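Side-chain contacts in chitin oligosaccahride binding protein NagB1 (Paenibacillus sp. FPU-7, PDB 7EHP), which binds the chitin oligosaccharides N,N'-diacetylchitobiose and N,N',N''-triacetylchitotriose, probably as the extracellular solute-binding component of a sugar uptake system: residues Arg17-Met20 and Leu21-Ile24; Val301-Ile304 and Lys305-Ser309; Glu310-Gln313 and Lys314-Leu317. One frame throughout, in Å; residues are numbered along the deposited sequence.

Interaction 1: Arg17-Met20 and Leu21-Ile24. With NAG (2-acetamido-2-deoxy-beta-D-glucopyranose), chain C.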
ATOM      1  N   ARG A  17      10.396 -12.351   3.020  1.00 15.33           N
ATOM      2  CA  ARG A  17       9.986 -11.388   4.045  1.00 15.50           C
ATOM      3  C   ARG A  17       9.615 -12.085   5.352  1.00 16.83           C
ATOM      4  O   ARG A  17       9.913 -11.566   6.435  1.00 16.96           O
ATOM      5  CB  ARG A  17       8.815 -10.542   3.547  1.00 16.22           C
ATOM      6  CG  ARG A  17       9.135  -9.707   2.308  1.00 18.66           C
ATOM      7  CD  ARG A  17       8.053  -8.674   2.042  1.00 16.01           C
ATOM      8  NE  ARG A  17       8.215  -7.484   2.873  1.00 19.72           N
ATOM      9  CZ  ARG A  17       7.480  -6.383   2.744  1.00 18.40           C
ATOM     10  NH1 ARG A  17       6.532  -6.336   1.820  1.00 15.80           N
ATOM     11  NH2 ARG A  17       7.679  -5.338   3.540  1.00 11.45           N
ATOM     12  N   LEU A  18       8.960 -13.251   5.279  1.00 17.93           N
ATOM     13  CA  LEU A  18       8.657 -13.989   6.503  1.00 15.72           C
ATOM     14  C   LEU A  18       9.923 -14.577   7.115  1.00 19.33           C
ATOM     15  O   LEU A  18      10.111 -14.535   8.339  1.00 17.38           O
ATOM     16  CB  LEU A  18       7.642 -15.095   6.238  1.00 15.70           C
ATOM     17  CG  LEU A  18       7.201 -15.951   7.439  1.00 21.17           C
ATOM     18  CD1 LEU A  18       6.880 -15.128   8.696  1.00 15.99           C
ATOM     19  CD2 LEU A  18       6.023 -16.835   7.045  1.00 17.12           C
ATOM     20  N   LYS A  19      10.799 -15.128   6.279  1.00 14.97           N
ATOM     21  CA  LYS A  19      12.075 -15.633   6.767  1.00 16.70           C
ATOM     22  C   LYS A  19      12.849 -14.553   7.517  1.00 19.01           C
ATOM     23  O   LYS A  19      13.493 -14.842   8.536  1.00 23.24           O
ATOM     24  CB  LYS A  19      12.890 -16.189   5.599  1.00 22.17           C
ATOM     25  CG  LYS A  19      14.252 -16.737   5.992  1.00 22.93           C
ATOM     26  CD  LYS A  19      14.140 -17.808   7.073  1.00 26.79           C
ATOM     27  CE  LYS A  19      15.390 -18.693   7.080  1.00 31.35           C
ATOM     28  NZ  LYS A  19      16.538 -17.943   7.662  1.00 31.01           N
ATOM     29  N   MET A  20      12.770 -13.295   7.057  1.00 19.21           N
ATOM     30  CA  MET A  20      13.412 -12.209   7.798  1.00 18.15           C
ATOM     31  C   MET A  20      12.743 -12.016   9.152  1.00 20.44           C
ATOM     32  O   MET A  20      13.424 -11.838  10.169  1.00 16.50           O
ATOM     33  CB  MET A  20      13.397 -10.906   6.991  1.00 18.07           C
ATOM     34  CG  MET A  20      14.336  -9.820   7.522  1.00 20.33           C
ATOM     35  SD  MET A  20      14.439  -8.279   6.548  1.00 20.33           S
ATOM     36  CE  MET A  20      13.201  -7.269   7.376  1.00 13.63           C
ATOM     37  N   LEU A  21      11.407 -12.079   9.193  1.00 18.67           N
ATOM     38  CA  LEU A  21      10.710 -12.007  10.477  1.00 18.13           C
ATOM     39  C   LEU A  21      11.147 -13.135  11.406  1.00 18.97           C
ATOM     40  O   LEU A  21      11.320 -12.924  12.610  1.00 20.14           O
ATOM     41  CB  LEU A  21       9.194 -12.056  10.260  1.00 14.06           C
ATOM     42  CG  LEU A  21       8.569 -10.709   9.884  1.00 16.83           C
ATOM     43  CD1 LEU A  21       7.157 -10.877   9.314  1.00 16.77           C
ATOM     44  CD2 LEU A  21       8.557  -9.750  11.072  1.00 14.65           C
ATOM     45  N   GLU A  22      11.326 -14.345  10.866  1.00 20.11           N
ATOM     46  CA  GLU A  22      11.773 -15.467  11.689  1.00 20.93           C
ATOM     47  C   GLU A  22      13.196 -15.258  12.199  1.00 24.46           C
ATOM     48  O   GLU A  22      13.522 -15.668  13.325  1.00 19.58           O
ATOM     49  CB  GLU A  22      11.678 -16.772  10.896  1.00 17.93           C
ATOM     50  CG  GLU A  22      10.239 -17.181  10.577  1.00 18.78           C
ATOM     51  CD  GLU A  22      10.138 -18.245   9.509  1.00 21.43           C
ATOM     52  OE1 GLU A  22      11.199 -18.756   9.070  1.00 20.31           O
ATOM     53  OE2 GLU A  22       8.991 -18.583   9.112  1.00 20.74           O
ATOM     54  N   ASP A  23      14.070 -14.669  11.373  1.00 17.54           N
ATOM     55  CA  ASP A  23      15.412 -14.330  11.851  1.00 21.46           C
ATOM     56  C   ASP A  23      15.334 -13.319  12.983  1.00 19.10           C
ATOM     57  O   ASP A  23      15.994 -13.472  14.022  1.00 19.21           O
ATOM     58  CB  ASP A  23      16.277 -13.782  10.712  1.00 24.79           C
ATOM     59  CG  ASP A  23      16.655 -14.845   9.700  1.00 25.79           C
ATOM     60  OD1 ASP A  23      16.305 -16.019   9.920  1.00 35.76           O
ATOM     61  OD2 ASP A  23      17.302 -14.509   8.679  1.00 30.31           O
ATOM     62  N   ILE A  24      14.518 -12.273  12.798  1.00 17.80           N
ATOM     63  CA  ILE A  24      14.332 -11.279  13.853  1.00 20.67           C
ATOM     64  C   ILE A  24      13.807 -11.948  15.125  1.00 16.82           C
ATOM     65  O   ILE A  24      14.252 -11.637  16.238  1.00 16.87           O
ATOM     66  CB  ILE A  24      13.413 -10.136  13.357  1.00 14.63           C
ATOM     67  CG1 ILE A  24      14.122  -9.302  12.277  1.00 18.16           C
ATOM     68  CG2 ILE A  24      13.000  -9.237  14.526  1.00 14.73           C
ATOM     69  CD1 ILE A  24      13.227  -8.274  11.539  1.00 19.52           C
TER
HETATM   70  C1  NAG C   1       2.528  -5.065   2.439  1.00 17.58           C
HETATM   71  C2  NAG C   1       2.759  -3.556   2.466  1.00 17.48           C
HETATM   72  C3  NAG C   1       1.420  -2.821   2.531  1.00 17.33           C
HETATM   73  C4  NAG C   1       0.425  -3.353   1.494  1.00 14.46           C
HETATM   74  C5  NAG C   1       0.427  -4.888   1.462  1.00 18.25           C
HETATM   75  C6  NAG C   1      -0.425  -5.512   0.377  1.00 20.80           C
HETATM   76  C7  NAG C   1       4.943  -3.179   3.545  1.00 15.67           C
HETATM   77  C8  NAG C   1       5.638  -2.702   4.786  1.00 14.79           C
HETATM   78  N2  NAG C   1       3.605  -3.164   3.584  1.00 15.09           N
HETATM   79  O1  NAG C   1       3.746  -5.725   2.424  1.00 33.12           O
HETATM   80  O3  NAG C   1       1.655  -1.424   2.366  1.00 15.87           O
HETATM   81  O4  NAG C   1      -0.878  -2.990   1.937  1.00 14.48           O
HETATM   82  O5  NAG C   1       1.757  -5.399   1.305  1.00 17.31           O
HETATM   83  O6  NAG C   1      -0.602  -6.904   0.632  1.00 16.44           O
HETATM   84  O7  NAG C   1       5.566  -3.570   2.559  1.00 17.72           O
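Lys-19 and Asp-23, one helical turn apart, are joined by a salt bridge, and the lysine is the chain to follow. Its CB leaves the helix pointing away from residues 21-24, and CG stands opposite the backbone N (chi1 180°). The bend at chi2 (56°) then turns the chain back, bringing CD to 3.7 Å from Glu-22 OE1 and near Asp-23 OD1. CE keeps the same distance from that second oxygen, and a further bend at chi4 sets NZ 3.0 Å from Asp-23 OD1, on the syn lone pair. The long, flexible lysine suits this exposed site. Asp-23 has a second cation on OD2, Arg-315, so its carboxylate is shared between two helices and would probably be kept ionised. Glu-22 instead pairs through OE1 with Arg-15, while its OE2 lies 3.6 Å from Leu-18 CG.

On the buried side, Met-20 CE reaches to 4.3 Å from Ile-24 CD1; Ile-24 packs on helix 294-307, and Met-20 on both that helix and 310-320. Arg-17 leads away from residues 21-24 to the sugar. NH1 and NH2 both donate to NAG O7, at 3.0 and 2.9 Å, with the acetamide oxygen at the edge of the guanidinium and in its plane. Helix 15-31 is the crossover helix of a beta-alpha-beta unit between parallel strands 3-7 and 37-41, and its N-terminal part supplies this arginine to the glycan pocket of a periplasmic-binding-protein fold.

Interaction 2: Val301-Ile304 and Lys305-Ser309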
ATOM      1  N   VAL A 301      11.328  -3.856  22.493  1.00 23.01           N
ATOM      2  CA  VAL A 301      12.517  -3.030  22.278  1.00 19.27           C
ATOM      3  C   VAL A 301      13.515  -3.757  21.384  1.00 18.75           C
ATOM      4  O   VAL A 301      14.104  -3.167  20.465  1.00 20.31           O
ATOM      5  CB  VAL A 301      13.163  -2.650  23.625  1.00 21.52           C
ATOM      6  CG1 VAL A 301      14.551  -2.061  23.382  1.00 19.38           C
ATOM      7  CG2 VAL A 301      12.289  -1.685  24.396  1.00 23.26           C
ATOM      8  N   GLU A 302      13.753  -5.038  21.669  1.00 20.31           N
ATOM      9  CA  GLU A 302      14.626  -5.837  20.812  1.00 18.74           C
ATOM     10  C   GLU A 302      14.093  -5.894  19.386  1.00 17.92           C
ATOM     11  O   GLU A 302      14.856  -5.767  18.419  1.00 19.98           O
ATOM     12  CB  GLU A 302      14.770  -7.245  21.378  1.00 15.21           C
ATOM     13  CG  GLU A 302      15.713  -7.368  22.554  1.00 30.33           C
ATOM     14  CD  GLU A 302      17.057  -6.693  22.300  1.00 37.23           C
ATOM     15  OE1 GLU A 302      17.707  -7.013  21.277  1.00 35.52           O
ATOM     16  OE2 GLU A 302      17.474  -5.861  23.145  1.00 39.70           O
ATOM     17  N   PHE A 303      12.787  -6.093  19.233  1.00 15.00           N
ATOM     18  CA  PHE A 303      12.220  -6.115  17.886  1.00 15.79           C
ATOM     19  C   PHE A 303      12.519  -4.809  17.161  1.00 15.55           C
ATOM     20  O   PHE A 303      12.974  -4.806  16.008  1.00 19.49           O
ATOM     21  CB  PHE A 303      10.712  -6.358  17.935  1.00 16.64           C
ATOM     22  CG  PHE A 303      10.054  -6.267  16.580  1.00 16.55           C
ATOM     23  CD1 PHE A 303      10.031  -7.374  15.747  1.00 11.68           C
ATOM     24  CD2 PHE A 303       9.513  -5.051  16.121  1.00 15.96           C
ATOM     25  CE1 PHE A 303       9.438  -7.301  14.469  1.00 17.02           C
ATOM     26  CE2 PHE A 303       8.936  -4.961  14.841  1.00 16.37           C
ATOM     27  CZ  PHE A 303       8.900  -6.101  14.025  1.00 13.69           C
ATOM     28  N   ILE A 304      12.286  -3.686  17.836  1.00 16.29           N
ATOM     29  CA  ILE A 304      12.563  -2.387  17.228  1.00 20.15           C
ATOM     30  C   ILE A 304      14.034  -2.271  16.859  1.00 20.31           C
ATOM     31  O   ILE A 304      14.383  -1.843  15.749  1.00 17.38           O
ATOM     32  CB  ILE A 304      12.120  -1.265  18.179  1.00 16.15           C
ATOM     33  CG1 ILE A 304      10.598  -1.250  18.280  1.00 19.72           C
ATOM     34  CG2 ILE A 304      12.646   0.076  17.696  1.00 17.84           C
ATOM     35  CD1 ILE A 304      10.074  -0.293  19.321  1.00 23.26           C
ATOM     36  N   LYS A 305      14.919  -2.676  17.768  1.00 18.20           N
ATOM     37  CA  LYS A 305      16.348  -2.526  17.518  1.00 19.49           C
ATOM     38  C   LYS A 305      16.790  -3.349  16.316  1.00 21.93           C
ATOM     39  O   LYS A 305      17.648  -2.915  15.540  1.00 22.46           O
ATOM     40  CB  LYS A 305      17.138  -2.922  18.769  1.00 21.67           C
ATOM     41  CG  LYS A 305      18.598  -2.545  18.678  1.00 31.37           C
ATOM     42  CD  LYS A 305      19.286  -2.661  20.020  1.00 32.29           C
ATOM     43  CE  LYS A 305      20.794  -2.719  19.822  1.00 29.48           C
ATOM     44  NZ  LYS A 305      21.524  -3.082  21.061  1.00 24.20           N
ATOM     45  N   ILE A 306      16.206  -4.532  16.131  1.00 21.02           N
ATOM     46  CA  ILE A 306      16.624  -5.386  15.026  1.00 19.71           C
ATOM     47  C   ILE A 306      15.920  -4.983  13.727  1.00 22.58           C
ATOM     48  O   ILE A 306      16.569  -4.754  12.697  1.00 18.98           O
ATOM     49  CB  ILE A 306      16.380  -6.865  15.387  1.00 23.35           C
ATOM     50  CG1 ILE A 306      17.187  -7.226  16.640  1.00 20.04           C
ATOM     51  CG2 ILE A 306      16.763  -7.782  14.239  1.00 20.47           C
ATOM     52  CD1 ILE A 306      16.553  -8.307  17.514  1.00 22.52           C
ATOM     53  N   MET A 307      14.587  -4.870  13.749  1.00 19.19           N
ATOM     54  CA  MET A 307      13.858  -4.572  12.510  1.00 19.73           C
ATOM     55  C   MET A 307      14.251  -3.211  11.942  1.00 17.38           C
ATOM     56  O   MET A 307      14.490  -3.068  10.737  1.00 16.89           O
ATOM     57  CB  MET A 307      12.350  -4.631  12.763  1.00 18.28           C
ATOM     58  CG  MET A 307      11.460  -4.183  11.582  1.00 14.30           C
ATOM     59  SD  MET A 307      11.634  -5.228  10.119  1.00 21.06           S
ATOM     60  CE  MET A 307      10.342  -6.433  10.389  1.00 16.28           C
ATOM     61  N   TYR A 308      14.331  -2.200  12.795  1.00 21.42           N
ATOM     62  CA  TYR A 308      14.570  -0.835  12.344  1.00 20.47           C
ATOM     63  C   TYR A 308      16.066  -0.535  12.421  1.00 25.18           C
ATOM     64  O   TYR A 308      16.542   0.311  13.175  1.00 23.35           O
ATOM     65  CB  TYR A 308      13.732   0.135  13.158  1.00 17.93           C
ATOM     66  CG  TYR A 308      12.265  -0.173  13.037  1.00 17.99           C
ATOM     67  CD1 TYR A 308      11.551   0.232  11.916  1.00 16.77           C
ATOM     68  CD2 TYR A 308      11.594  -0.876  14.036  1.00 17.37           C
ATOM     69  CE1 TYR A 308      10.207  -0.067  11.779  1.00 15.83           C
ATOM     70  CE2 TYR A 308      10.249  -1.180  13.912  1.00 17.10           C
ATOM     71  CZ  TYR A 308       9.560  -0.765  12.781  1.00 17.66           C
ATOM     72  OH  TYR A 308       8.224  -1.042  12.647  1.00 19.01           O
ATOM     73  N   SER A 309      16.802  -1.257  11.592  1.00 21.38           N
ATOM     74  CA  SER A 309      18.243  -1.146  11.511  1.00 22.01           C
ATOM     75  C   SER A 309      18.624  -1.075  10.045  1.00 21.64           C
ATOM     76  O   SER A 309      17.876  -1.516   9.167  1.00 21.90           O
ATOM     77  CB  SER A 309      18.942  -2.352  12.160  1.00 22.50           C
ATOM     78  OG  SER A 309      18.748  -3.503  11.337  1.00 20.61           O
TER
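Apolar contact between side chains four and five residues apart closes the C-terminal end of helix 294-307, where Phe-303 meets Met-307 and Tyr-308. Phe-303 and Met-307 lie side by side and point the same way. Met-307 CB sits over one face of the phenyl ring in a CH-pi contact, 4.1 Å from the centroid and offset toward the rim. Bends at chi2 and chi3 carry the methionine along the ring toward its far end, where CE touches Phe-303 CZ at 3.9 Å. Such a flexible thioether can follow the outline of an aromatic ring, and its CG also lies over the centre of the Tyr-308 ring, 3.9 Å above the plane.

Tyr-308 is the first residue to leave helical geometry and the centre of an inverse gamma turn, although its N still donates to Ile-304 O at 3.0 Å. Its CG stands opposite the carbonyl carbon (chi1 -59°), turning the ring back along the helix until CD2 is 3.9 Å from Ile-304 CG2 and CE2 is 4.1 Å from Phe-303 CE2. The phenol reaches across to strand 109-125, where OH makes a hydrogen bond to Leu-113 O; a tyrosine thus suits a buried place that needs one polar end. Ser-309, the N-cap of helix 310-320, donates from OG to Ile-306 O at 2.9 Å, while OG itself accepts from Met-312 N, which is the cap.

Interaction 3: Glu310-Gln313 and Lys314-Leu317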
ATOM      1  N   GLU A 310      19.813  -0.544   9.787  1.00 16.23           N
ATOM      2  CA  GLU A 310      20.258  -0.478   8.409  1.00 25.02           C
ATOM      3  C   GLU A 310      20.468  -1.868   7.834  1.00 23.64           C
ATOM      4  O   GLU A 310      20.225  -2.082   6.633  1.00 19.01           O
ATOM      5  CB  GLU A 310      21.502   0.411   8.306  1.00 30.86           C
ATOM      6  CG  GLU A 310      22.153   0.410   6.939  1.00 38.89           C
ATOM      7  CD  GLU A 310      22.979   1.655   6.676  1.00 41.72           C
ATOM      8  OE1 GLU A 310      22.814   2.649   7.423  1.00 39.03           O
ATOM      9  OE2 GLU A 310      23.780   1.630   5.718  1.00 46.91           O
ATOM     10  N   GLU A 311      20.846  -2.834   8.682  1.00 22.52           N
ATOM     11  CA  GLU A 311      21.001  -4.212   8.221  1.00 20.65           C
ATOM     12  C   GLU A 311      19.687  -4.757   7.662  1.00 22.81           C
ATOM     13  O   GLU A 311      19.647  -5.326   6.567  1.00 19.47           O
ATOM     14  CB  GLU A 311      21.497  -5.109   9.360  1.00 25.30           C
ATOM     15  CG  GLU A 311      21.334  -6.598   9.038  1.00 21.12           C
ATOM     16  CD  GLU A 311      21.564  -7.522  10.223  1.00 25.97           C
ATOM     17  OE1 GLU A 311      21.679  -7.036  11.370  1.00 27.39           O
ATOM     18  OE2 GLU A 311      21.617  -8.746  10.004  1.00 25.97           O
ATOM     19  N   MET A 312      18.597  -4.602   8.404  1.00 20.79           N
ATOM     20  CA  MET A 312      17.376  -5.229   7.929  1.00 21.27           C
ATOM     21  C   MET A 312      16.736  -4.410   6.808  1.00 20.80           C
ATOM     22  O   MET A 312      16.187  -4.979   5.860  1.00 18.73           O
ATOM     23  CB  MET A 312      16.411  -5.440   9.091  1.00 20.79           C
ATOM     24  CG  MET A 312      16.852  -6.529  10.069  1.00 22.87           C
ATOM     25  SD  MET A 312      16.964  -8.141   9.278  1.00 21.39           S
ATOM     26  CE  MET A 312      17.984  -9.093  10.419  1.00 23.82           C
ATOM     27  N   GLN A 313      16.823  -3.075   6.893  1.00 20.30           N
ATOM     28  CA  GLN A 313      16.341  -2.214   5.816  1.00 20.54           C
ATOM     29  C   GLN A 313      17.035  -2.533   4.498  1.00 24.46           C
ATOM     30  O   GLN A 313      16.385  -2.624   3.446  1.00 18.20           O
ATOM     31  CB  GLN A 313      16.558  -0.748   6.188  1.00 18.88           C
ATOM     32  CG  GLN A 313      15.647  -0.259   7.282  1.00 19.27           C
ATOM     33  CD  GLN A 313      14.252   0.073   6.775  1.00 21.37           C
ATOM     34  OE1 GLN A 313      14.033   1.132   6.173  1.00 21.37           O
ATOM     35  NE2 GLN A 313      13.302  -0.825   7.014  1.00 20.22           N
ATOM     36  N   LYS A 314      18.362  -2.697   4.528  1.00 21.14           N
ATOM     37  CA  LYS A 314      19.079  -3.058   3.302  1.00 22.68           C
ATOM     38  C   LYS A 314      18.707  -4.455   2.830  1.00 20.39           C
ATOM     39  O   LYS A 314      18.553  -4.690   1.621  1.00 21.68           O
ATOM     40  CB  LYS A 314      20.591  -2.981   3.517  1.00 26.09           C
ATOM     41  CG  LYS A 314      21.190  -1.593   3.412  1.00 33.00           C
ATOM     42  CD  LYS A 314      22.684  -1.638   3.736  1.00 42.23           C
ATOM     43  CE  LYS A 314      23.417  -0.433   3.190  1.00 48.05           C
ATOM     44  NZ  LYS A 314      24.731  -0.269   3.866  1.00 53.55           N
ATOM     45  N   ARG A 315      18.569  -5.397   3.769  1.00 19.07           N
ATOM     46  CA  ARG A 315      18.264  -6.777   3.408  1.00 20.56           C
ATOM     47  C   ARG A 315      16.956  -6.863   2.621  1.00 20.90           C
ATOM     48  O   ARG A 315      16.893  -7.486   1.551  1.00 20.16           O
ATOM     49  CB  ARG A 315      18.208  -7.634   4.674  1.00 21.13           C
ATOM     50  CG  ARG A 315      17.713  -9.053   4.435  1.00 22.48           C
ATOM     51  CD  ARG A 315      18.001  -9.965   5.622  1.00 18.71           C
ATOM     52  NE  ARG A 315      17.315 -11.257   5.488  1.00 25.02           N
ATOM     53  CZ  ARG A 315      17.263 -12.181   6.443  1.00 22.72           C
ATOM     54  NH1 ARG A 315      17.874 -11.962   7.608  1.00 19.87           N
ATOM     55  NH2 ARG A 315      16.612 -13.324   6.239  1.00 16.57           N
ATOM     56  N   GLN A 316      15.898  -6.233   3.130  1.00 18.20           N
ATOM     57  CA  GLN A 316      14.606  -6.337   2.464  1.00 19.00           C
ATOM     58  C   GLN A 316      14.613  -5.574   1.151  1.00 18.66           C
ATOM     59  O   GLN A 316      13.869  -5.922   0.227  1.00 19.14           O
ATOM     60  CB  GLN A 316      13.491  -5.844   3.382  1.00 14.88           C
ATOM     61  CG  GLN A 316      13.593  -4.363   3.700  1.00 18.27           C
ATOM     62  CD  GLN A 316      12.394  -3.851   4.458  1.00 20.61           C
ATOM     63  OE1 GLN A 316      11.700  -4.622   5.129  1.00 18.80           O
ATOM     64  NE2 GLN A 316      12.135  -2.541   4.356  1.00 15.18           N
ATOM     65  N   LEU A 317      15.468  -4.556   1.033  1.00 22.02           N
ATOM     66  CA  LEU A 317      15.617  -3.870  -0.247  1.00 20.79           C
ATOM     67  C   LEU A 317      16.290  -4.780  -1.269  1.00 19.27           C
ATOM     68  O   LEU A 317      15.804  -4.938  -2.395  1.00 22.04           O
ATOM     69  CB  LEU A 317      16.422  -2.580  -0.067  1.00 17.70           C
ATOM     70  CG  LEU A 317      16.793  -1.892  -1.382  1.00 18.95           C
ATOM     71  CD1 LEU A 317      15.515  -1.449  -2.111  1.00 19.33           C
ATOM     72  CD2 LEU A 317      17.716  -0.699  -1.156  1.00 26.36           C
TER
HETATM   73  O   HOH W   1      20.361 -10.424   8.236  1.00 26.57           O
HETATM   74  O   HOH W   2      13.833  -1.354   2.924  1.00 23.74           O
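Glu-310 and Lys-314 form the direct charged pair of this first turn of helix 310-320, with Lys-314 NZ 2.8 Å from Glu-310 OE2 on the anti lone pair. The extended lysine crosses the glutamate stem at a slant, its CD 3.8 Å from Glu-310 CG, so methylene contact accompanies the salt bridge. Ser-329 N also donates to OE2, giving that oxygen two partners.

Glu-311 and Arg-315 are linked less directly: a water donates to Glu-311 OE2 at 2.7 Å and accepts from Arg-315 NH1 at 3.0 Å. Each has a direct partner on helix 15-31, Arg-27 for the glutamate and Asp-23 for the arginine; Glu-319 holds Arg-315 NE.

On the buried side Gln-313 and Gln-316 lie side by side, pointing the same way, with amide planes turned 49° apart. Their NE2 atoms, 3.4 Å from each other, both give a hydrogen bond to Thr-115 O, which accounts for two donors lying so close. A second water receives from Gln-316 NE2 and donates to Gln-313 O, 2.9 Å away. Amides suit this interior because they meet backbone groups without burying charge. The motif is an amphipathic helix with i to i+4 charge pairing, with Gln-316, on the buried side, about 6 Å from a bound NAG of this solute-binding protein, side chain to sugar.

Along the chain the three contacts come in series, interaction 1 on helix 15-31, interaction 2 on helix 294-307 and interaction 3 on helix 310-320, yet their centres are mutually about 12 Å apart. A helix near the N-terminus thus joins two consecutive helices nearly 300 residues later in one cluster on the same side of the chain's centre. Between interactions 1 and 2 the joint is apolar, Ile-24 CD1 lying 3.6 Å from Met-307 CE. Between interactions 1 and 3 methionine packing is joined by the salt bridge of Asp-23 OD2 with Arg-315 NH2, 2.8 Å apart. Interactions 2 and 3 are coupled by the short turn between successive helices. Interaction 1 contributes directly to the glycan pocket.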